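Long-range contacts in glycosyl hydrolase family 61, 2 protein (Heterobasidion irregulare TC 32-1, PDB 5NNS), which oxidises cellulose and related polysaccharides at C1 of their glycosidic bonds, using a single copper ion, a reducing agent and O2 or H2O2: residues A[65-70]-A[173-178]; A[80-85]-A[156-161]; A[84-89]-A[106-111]; A[150-155]-A[168-173]. All blocks are in the same frame, centred on the assembly; numbering follows the deposited sequence.

Interaction 1 (A[65-70]-A[173-178]); sequences VAAGSS and LIVTGG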
loop_
_atom_site.group_PDB
_atom_site.type_symbol
_atom_site.label_atom_id
_atom_site.label_comp_id
_atom_site.label_asym_id
_atom_site.label_seq_id
_atom_site.Cartn_x
_atom_site.Cartn_y
_atom_site.Cartn_z
ATOM N N VAL A 65 -17.005 3.621 4.076
ATOM C CA VAL A 65 -16.431 4.881 4.570
ATOM C C VAL A 65 -16.752 6.027 3.614
ATOM O O VAL A 65 -16.812 5.831 2.403
ATOM C CB VAL A 65 -14.886 4.801 4.759
ATOM C CG1 VAL A 65 -14.531 3.922 5.944
ATOM C CG2 VAL A 65 -14.172 4.298 3.508
ATOM N N ALA A 66 -16.950 7.222 4.160
ATOM C CA ALA A 66 -17.167 8.410 3.336
ATOM C C ALA A 66 -15.847 8.841 2.712
ATOM O O ALA A 66 -14.774 8.631 3.289
ATOM C CB ALA A 66 -17.744 9.547 4.166
ATOM N N ALA A 67 -15.927 9.427 1.521
ATOM C CA ALA A 67 -14.780 10.077 0.917
ATOM C C ALA A 67 -14.469 11.261 1.821
ATOM O O ALA A 67 -15.389 11.939 2.275
ATOM C CB ALA A 67 -15.098 10.524 -0.506
ATOM N N GLY A 68 -13.186 11.478 2.115
ATOM C CA GLY A 68 -12.764 12.452 3.132
ATOM C C GLY A 68 -12.375 11.806 4.457
ATOM O O GLY A 68 -11.650 12.418 5.245
ATOM N N SER A 69 -12.855 10.575 4.697
ATOM C CA SER A 69 -12.572 9.818 5.924
ATOM C C SER A 69 -11.094 9.517 6.134
ATOM O O SER A 69 -10.364 9.264 5.181
ATOM C CB SER A 69 -13.284 8.458 5.908
ATOM O OG SER A 69 -14.689 8.581 5.819
ATOM N N SER A 70 -10.694 9.506 7.402
ATOM C CA SER A 70 -9.353 9.127 7.821
ATOM C C SER A 70 -9.267 7.596 7.884
ATOM O O SER A 70 -10.150 6.938 8.453
ATOM C CB SER A 70 -9.055 9.730 9.197
ATOM O OG SER A 70 -7.709 9.528 9.572
ATOM N N LEU A 173 -12.950 -1.486 0.225
ATOM C CA LEU A 173 -13.790 -0.400 0.724
ATOM C C LEU A 173 -15.031 -0.215 -0.143
ATOM O O LEU A 173 -15.032 -0.554 -1.327
ATOM C CB LEU A 173 -13.027 0.925 0.742
ATOM C CG LEU A 173 -11.676 1.011 1.445
ATOM C CD1 LEU A 173 -11.107 2.407 1.249
ATOM C CD2 LEU A 173 -11.796 0.668 2.921
ATOM N N ILE A 174 -16.084 0.317 0.471
ATOM C CA ILE A 174 -17.199 0.921 -0.241
ATOM C C ILE A 174 -17.127 2.412 0.085
ATOM O O ILE A 174 -17.342 2.810 1.227
ATOM C CB ILE A 174 -18.558 0.314 0.179
ATOM C CG1 ILE A 174 -18.585 -1.192 -0.129
ATOM C CG2 ILE A 174 -19.703 1.010 -0.554
ATOM C CD1 ILE A 174 -19.748 -1.948 0.488
ATOM N N VAL A 175 -16.789 3.226 -0.915
ATOM C CA VAL A 175 -16.655 4.668 -0.741
ATOM C C VAL A 175 -17.996 5.323 -1.049
ATOM O O VAL A 175 -18.548 5.126 -2.130
ATOM C CB VAL A 175 -15.532 5.243 -1.635
ATOM C CG1 VAL A 175 -15.476 6.763 -1.556
ATOM C CG2 VAL A 175 -14.190 4.645 -1.230
ATOM N N THR A 176 -18.511 6.092 -0.090
ATOM C CA THR A 176 -19.802 6.774 -0.216
ATOM C C THR A 176 -19.584 8.284 -0.268
ATOM O O THR A 176 -18.507 8.770 0.067
ATOM C CB THR A 176 -20.728 6.436 0.970
ATOM O OG1 THR A 176 -20.180 6.968 2.185
ATOM C CG2 THR A 176 -20.903 4.924 1.110
ATOM N N GLY A 177 -20.612 9.019 -0.685
ATOM C CA GLY A 177 -20.532 10.475 -0.783
ATOM C C GLY A 177 -19.584 10.899 -1.890
ATOM O O GLY A 177 -19.644 10.365 -2.995
ATOM N N GLY A 178 -18.706 11.853 -1.589
ATOM C CA GLY A 178 -17.721 12.338 -2.550
ATOM C C GLY A 178 -18.226 13.469 -3.422
ATOM O O GLY A 178 -19.258 14.066 -3.138
HETATM O O HOH W 1 -17.563 12.987 1.107
#

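Interaction 2 (A[80-85]-A[156-161]); sequences HTIGPV and LAIHTS. With CU (copper (II) ion), chain E.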
loop_
_atom_site.group_PDB
_atom_site.type_symbol
_atom_site.label_atom_id
_atom_site.label_comp_id
_atom_site.label_asym_id
_atom_site.label_seq_id
_atom_site.Cartn_x
_atom_site.Cartn_y
_atom_site.Cartn_z
ATOM N N HIS A 80 12.120 -2.511 9.917
ATOM C CA HIS A 80 12.906 -1.760 8.942
ATOM C C HIS A 80 12.582 -0.274 8.974
ATOM O O HIS A 80 11.455 0.121 9.255
ATOM C CB HIS A 80 12.714 -2.363 7.563
ATOM C CG HIS A 80 13.046 -3.817 7.518
ATOM N ND1 HIS A 80 14.244 -4.314 7.984
ATOM C CD2 HIS A 80 12.325 -4.886 7.111
ATOM C CE1 HIS A 80 14.254 -5.629 7.841
ATOM N NE2 HIS A 80 13.101 -6.001 7.321
ATOM N N THR A 81 13.598 0.544 8.724
ATOM C CA THR A 81 13.487 1.991 8.877
ATOM C C THR A 81 13.839 2.810 7.628
ATOM O O THR A 81 13.635 4.020 7.632
ATOM C CB THR A 81 14.370 2.444 10.047
ATOM O OG1 THR A 81 15.691 1.907 9.884
ATOM C CG2 THR A 81 13.789 1.946 11.350
ATOM N N ILE A 82 14.323 2.166 6.567
ATOM C CA ILE A 82 14.820 2.873 5.381
ATOM C C ILE A 82 13.984 2.526 4.143
ATOM O O ILE A 82 14.013 1.398 3.654
ATOM C CB ILE A 82 16.305 2.548 5.122
ATOM C CG1 ILE A 82 17.164 2.949 6.331
ATOM C CG2 ILE A 82 16.806 3.250 3.865
ATOM C CD1 ILE A 82 18.502 2.232 6.403
ATOM N N GLY A 83 13.234 3.515 3.664
ATOM C CA GLY A 83 12.475 3.433 2.418
ATOM C C GLY A 83 11.148 4.180 2.510
ATOM O O GLY A 83 10.771 4.636 3.593
ATOM N N PRO A 84 10.441 4.327 1.375
ATOM C CA PRO A 84 9.192 5.076 1.376
ATOM C C PRO A 84 7.997 4.269 1.865
ATOM O O PRO A 84 8.033 3.039 1.852
ATOM C CB PRO A 84 9.001 5.428 -0.103
ATOM C CG PRO A 84 9.639 4.298 -0.827
ATOM C CD PRO A 84 10.851 3.973 -0.001
ATOM N N VAL A 85 6.959 4.987 2.299
ATOM C CA VAL A 85 5.618 4.434 2.518
ATOM C C VAL A 85 4.736 4.977 1.409
ATOM O O VAL A 85 4.830 6.157 1.083
ATOM C CB VAL A 85 5.014 4.888 3.866
ATOM C CG1 VAL A 85 3.617 4.301 4.059
ATOM C CG2 VAL A 85 5.941 4.525 5.028
ATOM N N LEU A 156 8.336 -0.056 0.953
ATOM C CA LEU A 156 9.456 -0.431 0.105
ATOM C C LEU A 156 10.705 -0.270 0.954
ATOM O O LEU A 156 11.223 0.831 1.089
ATOM C CB LEU A 156 9.502 0.442 -1.154
ATOM C CG LEU A 156 10.758 0.375 -2.034
ATOM C CD1 LEU A 156 11.142 -1.058 -2.364
ATOM C CD2 LEU A 156 10.583 1.205 -3.301
ATOM N N ALA A 157 11.155 -1.373 1.545
ATOM C CA ALA A 157 12.381 -1.403 2.330
ATOM C C ALA A 157 13.573 -1.576 1.394
ATOM O O ALA A 157 13.619 -2.541 0.634
ATOM C CB ALA A 157 12.334 -2.531 3.353
ATOM N N ILE A 158 14.527 -0.647 1.466
ATOM C CA ILE A 158 15.684 -0.605 0.552
ATOM C C ILE A 158 17.028 -0.637 1.301
ATOM O O ILE A 158 18.035 -0.085 0.842
ATOM C CB ILE A 158 15.597 0.615 -0.403
ATOM C CG1 ILE A 158 15.594 1.949 0.362
ATOM C CG2 ILE A 158 14.351 0.499 -1.264
ATOM C CD1 ILE A 158 15.634 3.165 -0.544
ATOM N N HIS A 159 17.016 -1.309 2.449
ATOM C CA HIS A 159 18.190 -1.497 3.295
ATOM C C HIS A 159 19.178 -2.546 2.770
ATOM O O HIS A 159 20.330 -2.560 3.210
ATOM C CB HIS A 159 17.771 -1.874 4.726
ATOM C CG HIS A 159 16.931 -3.109 4.804
ATOM N ND1 HIS A 159 15.566 -3.091 4.607
ATOM C CD2 HIS A 159 17.261 -4.399 5.036
ATOM C CE1 HIS A 159 15.090 -4.318 4.721
ATOM N NE2 HIS A 159 16.098 -5.128 4.988
ATOM N N THR A 160 18.729 -3.435 1.878
ATOM C CA THR A 160 19.619 -4.415 1.231
ATOM C C THR A 160 19.989 -3.939 -0.165
ATOM O O THR A 160 19.110 -3.734 -0.998
ATOM C CB THR A 160 18.956 -5.798 1.125
ATOM O OG1 THR A 160 18.597 -6.233 2.432
ATOM C CG2 THR A 160 19.894 -6.831 0.507
ATOM N N SER A 161 21.291 -3.783 -0.402
ATOM C CA SER A 161 21.841 -3.287 -1.673
ATOM C C SER A 161 21.270 -3.974 -2.901
ATOM O O SER A 161 21.454 -5.170 -3.079
ATOM C CB SER A 161 23.357 -3.475 -1.694
ATOM O OG SER A 161 23.946 -2.746 -0.642
HETATM CU CU CU E . 12.116 -7.815 6.822
HETATM O O HOH W 2 14.657 -0.665 5.235
#

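Interaction 3 (A[84-89]-A[106-111]); sequences PVMVYM and WFKINQ. With AKR (acrylic acid), chain N.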
loop_
_atom_site.group_PDB
_atom_site.type_symbol
_atom_site.label_atom_id
_atom_site.label_comp_id
_atom_site.label_asym_id
_atom_site.label_seq_id
_atom_site.Cartn_x
_atom_site.Cartn_y
_atom_site.Cartn_z
ATOM N N PRO A 84 10.441 4.327 1.375
ATOM C CA PRO A 84 9.192 5.076 1.376
ATOM C C PRO A 84 7.997 4.269 1.865
ATOM O O PRO A 84 8.033 3.039 1.852
ATOM C CB PRO A 84 9.001 5.428 -0.103
ATOM C CG PRO A 84 9.639 4.298 -0.827
ATOM C CD PRO A 84 10.851 3.973 -0.001
ATOM N N VAL A 85 6.959 4.987 2.299
ATOM C CA VAL A 85 5.618 4.434 2.518
ATOM C C VAL A 85 4.736 4.977 1.409
ATOM O O VAL A 85 4.830 6.157 1.083
ATOM C CB VAL A 85 5.014 4.888 3.866
ATOM C CG1 VAL A 85 3.617 4.301 4.059
ATOM C CG2 VAL A 85 5.941 4.525 5.028
ATOM N N MET A 86 3.881 4.128 0.841
ATOM C CA MET A 86 2.963 4.545 -0.223
ATOM C C MET A 86 1.580 3.992 0.045
ATOM O O MET A 86 1.437 2.842 0.478
ATOM C CB MET A 86 3.461 4.056 -1.586
ATOM C CG MET A 86 4.759 4.711 -2.028
ATOM S SD MET A 86 5.478 3.870 -3.446
ATOM C CE MET A 86 6.196 2.434 -2.639
ATOM N N VAL A 87 0.568 4.815 -0.209
ATOM C CA VAL A 87 -0.826 4.403 -0.103
ATOM C C VAL A 87 -1.482 4.601 -1.468
ATOM O O VAL A 87 -1.461 5.697 -2.022
ATOM C CB VAL A 87 -1.564 5.169 1.009
ATOM C CG1 VAL A 87 -2.947 4.573 1.249
ATOM C CG2 VAL A 87 -0.740 5.139 2.295
ATOM N N TYR A 88 -2.016 3.513 -2.016
ATOM C CA TYR A 88 -2.687 3.508 -3.311
ATOM C C TYR A 88 -4.164 3.187 -3.122
ATOM O O TYR A 88 -4.567 2.586 -2.113
ATOM C CB TYR A 88 -2.100 2.427 -4.229
ATOM C CG TYR A 88 -0.745 2.701 -4.848
ATOM C CD1 TYR A 88 0.433 2.515 -4.120
ATOM C CD2 TYR A 88 -0.629 3.094 -6.188
ATOM C CE1 TYR A 88 1.678 2.735 -4.695
ATOM C CE2 TYR A 88 0.616 3.316 -6.771
ATOM C CZ TYR A 88 1.763 3.134 -6.021
ATOM O OH TYR A 88 2.998 3.353 -6.591
ATOM N N MET A 89 -4.961 3.571 -4.115
ATOM C CA MET A 89 -6.308 3.042 -4.274
ATOM C C MET A 89 -6.576 2.672 -5.732
ATOM O O MET A 89 -5.877 3.119 -6.643
ATOM C CB MET A 89 -7.346 4.056 -3.814
ATOM C CG MET A 89 -7.321 4.382 -2.333
ATOM S SD MET A 89 -8.508 5.701 -2.027
ATOM C CE MET A 89 -10.043 4.778 -2.049
ATOM N N TRP A 106 -4.501 1.672 -10.669
ATOM C CA TRP A 106 -4.096 2.133 -9.340
ATOM C C TRP A 106 -3.652 3.576 -9.373
ATOM O O TRP A 106 -2.860 3.958 -10.237
ATOM C CB TRP A 106 -2.949 1.273 -8.811
ATOM C CG TRP A 106 -3.342 -0.135 -8.682
ATOM C CD1 TRP A 106 -3.228 -1.108 -9.632
ATOM C CD2 TRP A 106 -3.958 -0.748 -7.548
ATOM N NE1 TRP A 106 -3.714 -2.301 -9.149
ATOM C CE2 TRP A 106 -4.178 -2.104 -7.875
ATOM C CE3 TRP A 106 -4.339 -0.285 -6.281
ATOM C CZ2 TRP A 106 -4.759 -3.006 -6.980
ATOM C CZ3 TRP A 106 -4.918 -1.185 -5.385
ATOM C CH2 TRP A 106 -5.124 -2.530 -5.743
ATOM N N PHE A 107 -4.148 4.361 -8.415
ATOM C CA PHE A 107 -3.689 5.732 -8.197
ATOM C C PHE A 107 -3.197 5.897 -6.759
ATOM O O PHE A 107 -3.699 5.254 -5.835
ATOM C CB PHE A 107 -4.775 6.765 -8.541
ATOM C CG PHE A 107 -6.048 6.623 -7.747
ATOM C CD1 PHE A 107 -7.039 5.723 -8.145
ATOM C CD2 PHE A 107 -6.272 7.403 -6.617
ATOM C CE1 PHE A 107 -8.213 5.590 -7.414
ATOM C CE2 PHE A 107 -7.450 7.274 -5.884
ATOM C CZ PHE A 107 -8.420 6.367 -6.286
ATOM N N LYS A 108 -2.223 6.782 -6.594
ATOM C CA LYS A 108 -1.533 7.010 -5.331
ATOM C C LYS A 108 -2.153 8.212 -4.599
ATOM O O LYS A 108 -2.245 9.301 -5.163
ATOM C CB LYS A 108 -0.068 7.276 -5.637
ATOM C CG LYS A 108 0.866 7.190 -4.450
ATOM C CD LYS A 108 2.284 7.570 -4.843
ATOM C CE LYS A 108 2.993 6.483 -5.647
ATOM N NZ LYS A 108 4.344 6.914 -6.103
ATOM N N ILE A 109 -2.600 8.001 -3.359
ATOM C CA ILE A 109 -3.207 9.085 -2.558
ATOM C C ILE A 109 -2.269 9.686 -1.513
ATOM O O ILE A 109 -2.511 10.794 -1.034
ATOM C CB ILE A 109 -4.537 8.666 -1.879
ATOM C CG1 ILE A 109 -4.348 7.490 -0.910
ATOM C CG2 ILE A 109 -5.585 8.354 -2.939
ATOM C CD1 ILE A 109 -5.522 7.307 0.032
ATOM N N ASN A 110 -1.209 8.961 -1.155
ATOM C CA ASN A 110 -0.263 9.441 -0.160
ATOM C C ASN A 110 1.069 8.716 -0.292
ATOM O O ASN A 110 1.101 7.512 -0.539
ATOM C CB ASN A 110 -0.840 9.241 1.248
ATOM C CG ASN A 110 0.128 9.659 2.343
ATOM O OD1 ASN A 110 0.713 8.814 3.008
ATOM N ND2 ASN A 110 0.316 10.961 2.516
ATOM N N GLN A 111 2.160 9.453 -0.143
ATOM C CA GLN A 111 3.468 8.839 0.039
ATOM C C GLN A 111 4.380 9.751 0.839
ATOM O O GLN A 111 4.204 10.971 0.839
ATOM C CB GLN A 111 4.117 8.528 -1.309
ATOM C CG GLN A 111 4.509 9.766 -2.109
ATOM C CD GLN A 111 4.978 9.447 -3.504
ATOM O OE1 GLN A 111 5.168 8.279 -3.855
ATOM N NE2 GLN A 111 5.208 10.485 -4.306
HETATM C CA AKR N . 6.790 11.818 -7.404
HETATM C CB AKR N . 7.047 12.619 -8.427
HETATM C C AKR N . 6.642 10.352 -7.579
HETATM O O AKR N . 6.759 9.841 -8.713
HETATM O OXT AKR N . 6.401 9.634 -6.585
#

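Interaction 4 (A[150-155]-A[168-173]); sequences ILRHEL and PECAQL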
loop_
_atom_site.group_PDB
_atom_site.type_symbol
_atom_site.label_atom_id
_atom_site.label_comp_id
_atom_site.label_asym_id
_atom_site.label_seq_id
_atom_site.Cartn_x
_atom_site.Cartn_y
_atom_site.Cartn_z
ATOM N N ILE A 150 -10.291 -0.828 -3.839
ATOM C CA ILE A 150 -9.246 -1.396 -2.992
ATOM C C ILE A 150 -8.448 -0.241 -2.381
ATOM O O ILE A 150 -8.192 0.753 -3.057
ATOM C CB ILE A 150 -8.269 -2.289 -3.781
ATOM C CG1 ILE A 150 -9.002 -3.455 -4.457
ATOM C CG2 ILE A 150 -7.162 -2.812 -2.868
ATOM C CD1 ILE A 150 -9.729 -4.396 -3.512
ATOM N N LEU A 151 -8.076 -0.382 -1.109
ATOM C CA LEU A 151 -7.143 0.517 -0.432
ATOM C C LEU A 151 -5.877 -0.278 -0.168
ATOM O O LEU A 151 -5.920 -1.295 0.533
ATOM C CB LEU A 151 -7.719 1.002 0.901
ATOM C CG LEU A 151 -6.808 1.865 1.789
ATOM C CD1 LEU A 151 -6.541 3.200 1.114
ATOM C CD2 LEU A 151 -7.417 2.066 3.173
ATOM N N ARG A 152 -4.756 0.210 -0.696
ATOM C CA ARG A 152 -3.512 -0.541 -0.752
ATOM C C ARG A 152 -2.404 0.202 -0.004
ATOM O O ARG A 152 -2.111 1.354 -0.335
ATOM C CB ARG A 152 -3.123 -0.757 -2.222
ATOM C CG ARG A 152 -1.685 -1.207 -2.462
ATOM C CD ARG A 152 -1.449 -1.581 -3.910
ATOM N NE ARG A 152 -0.258 -2.413 -4.068
ATOM C CZ ARG A 152 0.989 -1.963 -4.227
ATOM N NH1 ARG A 152 1.259 -0.660 -4.250
ATOM N NH2 ARG A 152 1.979 -2.837 -4.368
ATOM N N HIS A 153 -1.792 -0.459 0.984
ATOM C CA HIS A 153 -0.621 0.087 1.694
ATOM C C HIS A 153 0.623 -0.672 1.272
ATOM O O HIS A 153 0.585 -1.896 1.146
ATOM C CB HIS A 153 -0.792 -0.005 3.209
ATOM C CG HIS A 153 -1.857 0.896 3.742
ATOM N ND1 HIS A 153 -3.194 0.579 3.680
ATOM C CD2 HIS A 153 -1.785 2.115 4.327
ATOM C CE1 HIS A 153 -3.903 1.563 4.207
ATOM N NE2 HIS A 153 -3.072 2.505 4.614
ATOM N N GLU A 154 1.719 0.061 1.074
ATOM C CA GLU A 154 2.961 -0.516 0.599
ATOM C C GLU A 154 4.171 0.094 1.291
ATOM O O GLU A 154 4.288 1.324 1.408
ATOM C CB GLU A 154 3.093 -0.335 -0.908
ATOM C CG GLU A 154 4.278 -1.076 -1.508
ATOM C CD GLU A 154 4.294 -1.037 -3.020
ATOM O OE1 GLU A 154 3.930 0.006 -3.611
ATOM O OE2 GLU A 154 4.655 -2.068 -3.629
ATOM N N LEU A 155 5.062 -0.787 1.737
ATOM C CA LEU A 155 6.355 -0.401 2.272
ATOM C C LEU A 155 7.404 -0.923 1.325
ATOM O O LEU A 155 7.353 -2.086 0.920
ATOM C CB LEU A 155 6.561 -1.000 3.660
ATOM C CG LEU A 155 5.508 -0.655 4.715
ATOM C CD1 LEU A 155 5.924 -1.204 6.072
ATOM C CD2 LEU A 155 5.258 0.842 4.816
ATOM N N PRO A 168 3.217 -5.253 0.267
ATOM C CA PRO A 168 1.893 -4.708 -0.009
ATOM C C PRO A 168 0.765 -5.483 0.653
ATOM O O PRO A 168 0.821 -6.704 0.709
ATOM C CB PRO A 168 1.791 -4.857 -1.525
ATOM C CG PRO A 168 2.558 -6.101 -1.818
ATOM C CD PRO A 168 3.573 -6.290 -0.721
ATOM N N GLU A 169 -0.246 -4.774 1.152
ATOM C CA GLU A 169 -1.528 -5.387 1.525
ATOM C C GLU A 169 -2.681 -4.563 0.973
ATOM O O GLU A 169 -2.525 -3.370 0.708
ATOM C CB GLU A 169 -1.668 -5.538 3.041
ATOM C CG GLU A 169 -1.017 -6.782 3.620
ATOM C CD GLU A 169 0.488 -6.675 3.755
ATOM O OE1 GLU A 169 0.975 -5.641 4.263
ATOM O OE2 GLU A 169 1.190 -7.639 3.373
ATOM N N CYS A 170 -3.828 -5.223 0.805
ATOM C CA CYS A 170 -5.040 -4.614 0.245
ATOM C C CYS A 170 -6.237 -4.795 1.160
ATOM O O CYS A 170 -6.378 -5.835 1.797
ATOM C CB CYS A 170 -5.363 -5.251 -1.100
ATOM S SG CYS A 170 -4.210 -4.790 -2.404
ATOM N N ALA A 171 -7.096 -3.778 1.201
ATOM C CA ALA A 171 -8.367 -3.821 1.927
ATOM C C ALA A 171 -9.488 -3.373 0.995
ATOM O O ALA A 171 -9.290 -2.460 0.194
ATOM C CB ALA A 171 -8.302 -2.920 3.146
ATOM N N GLN A 172 -10.654 -4.013 1.097
ATOM C CA GLN A 172 -11.821 -3.640 0.283
ATOM C C GLN A 172 -12.627 -2.541 0.971
ATOM O O GLN A 172 -12.935 -2.647 2.157
ATOM C CB GLN A 172 -12.712 -4.857 0.001
ATOM C CG GLN A 172 -12.033 -5.911 -0.862
ATOM C CD GLN A 172 -12.956 -7.015 -1.365
ATOM O OE1 GLN A 172 -12.492 -7.985 -1.952
ATOM N NE2 GLN A 172 -14.257 -6.869 -1.150
ATOM N N LEU A 173 -12.950 -1.486 0.225
ATOM C CA LEU A 173 -13.790 -0.400 0.724
ATOM C C LEU A 173 -15.031 -0.215 -0.143
ATOM O O LEU A 173 -15.032 -0.554 -1.327
ATOM C CB LEU A 173 -13.027 0.925 0.742
ATOM C CG LEU A 173 -11.676 1.011 1.445
ATOM C CD1 LEU A 173 -11.107 2.407 1.249
ATOM C CD2 LEU A 173 -11.796 0.668 2.921
HETATM O O HOH W 3 -4.164 -1.818 2.945
#

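Interaction 1 (A[65-70]-A[173-178])
Val65 and Ala66 run parallel to Val175 and Thr176, paired in that order, with CA atoms 5.3 Å apart for Val65 and Val175. Three backbone hydrogen bonds join the two segments. Val65 N donates to Ile174 O, Thr176 N to Val65 O, and Ala67 N to Thr176 O, the last at 3.0 Å. Val65 and Val175 turn to one face of the sheet. There Val65 CG2 lies 4.3 Å from Leu173 CD1, and Leu9 and Ile140 also pack on this side. Ala66 and Thr176 occupy the other face. Thr176 OG1 sits between its own backbone N and carbonyl carbon (chi1 66°), which brings it within 3.5 Å of Ala66 CA. Past the paired residues, the Ala67 methyl points toward residues 173-178. Its CB is 3.9 Å from Val175 CG1 and also touches Gly178 CA. A water links Ala67 O to Gly178 N. Residues 65-70 then reverse in a type II beta turn from Ala66 to Ser69, with Gly68 at positive phi. Ser69 N donates to Ala66 O to close the turn. This is a parallel edge pairing, in which strand 63-66 borders the mixed sheet of the AA9 beta-sandwich.

Interaction 2 (A[80-85]-A[156-161])
The contact borders the copper site of this AA9 enzyme: His80 is a copper ligand and His159 lies beside it. His80 binds the copper ion through NE2 at 2.1 Å; His1 and Tyr167 complete the site. The His159 ring forms an offset stack on the His80 imidazole, with centroids 4.0 Å apart and planes at 20°. His159 CE1 lies over the centre of the His80 ring, while His80 ND1 lies nearer the rim of the His159 ring. A chi1 of 58° swings the His159 ring over His80. His159, with Gln165, probably binds O2, as in related enzymes. A water donates to Ile82 O and is 2.7 Å from His159 ND1. Ile82 O also accepts from Ile158 N in a nearly straight bond of 3.0 Å. Further along, Leu156 N donates to Pro84 O. Gly83 CA comes within 3.2 Å of Leu156 O, leaving no room for a side chain there. Pro84 CG packs 3.9 Å from Leu156 CB. The Ile82 and Ile158 side chains cross at about a right angle. The loop before strand 85-91 thus meets the end of strand 147-157, with Met126 of helix 125-131 against His80 and Ala157, and Trp124 of strand 123-124 against Ile82 and Ile158.

Interaction 3 (A[84-89]-A[106-111])
Trp106 CB packs against Tyr88 CD2 at 3.9 Å, and its indole CE3 meets the backbone carbon of Met89. Phe107 exchanges two backbone hydrogen bonds with Met89: Met89 N to Phe107 O at 2.7 Å, and Phe107 N to Met89 O. With chi1 at 59°, the Phe107 ring leans back over Met89 of residues 84-89. Met89 O and CB lie over one ring face, with CB in an off-centre CH-pi contact; Met89 CB is 3.6 Å from Phe107 CZ. Met89 SD makes an oblique Met-aromatic contact with the same ring. Lys108 lies across the Tyr88 ring, with CB over one face near the rim and Lys108 CE 3.3 Å from Tyr88 OH. Its NZ donates to Gln111 OE1 and to the backbone O of Pro218 and Pro220, which holds the ammonium group in place. Next comes a classic beta bulge in this antiparallel pairing within the mixed sheet of the AA9 sandwich. Ile109 and Asn110 both face Val87. Ile109 N donates to Val87 O at 2.9 Å, whereas the bond from Asn110 N to the same oxygen is weak. Ile109 CG1 packs on Val87 CG1, and Ile109 CD1 reaches Met89 SD at 4.0 Å. Asn110 O accepts from Val87 N; its OD1 is held by Trp136 NE1. Gln111 CB touches Met86 CG, and Gln111 NE2 donates to acrylic acid OXT at 2.7 Å.

Interaction 4 (A[150-155]-A[168-173])
Leu151 with Ala171 and His153 with Glu169 are the antiparallel hydrogen-bonded pairs here. Each exchanges two backbone bonds, Leu151 N to Ala171 O being 2.7 Å and His153 N to Glu169 O 3.0 Å. CA-H...O contacts lie between them, as from Arg152 CA to Glu169 O. A water adds a bridge. It donates to Leu151 O, weakly to Glu169 O, and sits 2.7 Å from His153 ND1, in the plane of the imidazole at its edge. The two strands, 147-157 and 165-176, form a beta hairpin in the mixed sheet of the AA9 sandwich. Apolar contacts differ on the two faces. On one, Ile150 CG2, anti to its own N, meets Cys170 CB at 3.5 Å and also touches SG, while Ile150 CD1 reaches Gln172 CG. Cys170 SG is in a disulfide with Cys49, so this face is joined covalently to a neighbouring loop. On the other face Leu151 CB packs 3.7 Å from Leu173 CD1. The charged groups are buried. The extended Arg152 chain runs alongside Pro168, and Arg152 NH2 lies 3.5 Å from Pro168 CB. Its guanidinium makes a two-pronged contact with Glu154, Arg152 NH1 to Glu154 OE1 at 2.8 Å in a salt bridge and NH2 to OE2, both bonds weak in angle. Ser48 O and Ile47 O take NE and NH2, and Tyr195 OH bonds to Glu154 OE1.

How the interactions relate
From the N terminus, strand 63-66 is the first of the contacting strands. Interaction 1 pairs it with the end of strand 165-176, closing a loop that encloses the other three contacts. Interactions 2 and 3 both start from the chain around Pro84 and Val85. Interaction 3 closes soon, at strand 106-116, before interaction 4 opens. Interaction 2 returns only at residues 156-161 and so crosses interaction 4, the hairpin of strands 147-157 and 165-176. All four reach the mixed sheet. Interactions 3 and 4 probably share backbone hydrogen bonds, such as Tyr88 N to Arg152 O at 2.7 Å. Leu173 belongs to interactions 1 and 4. Interactions 1 and 2 lie on opposite sides of the chain's centre, about 30 Å apart between centres.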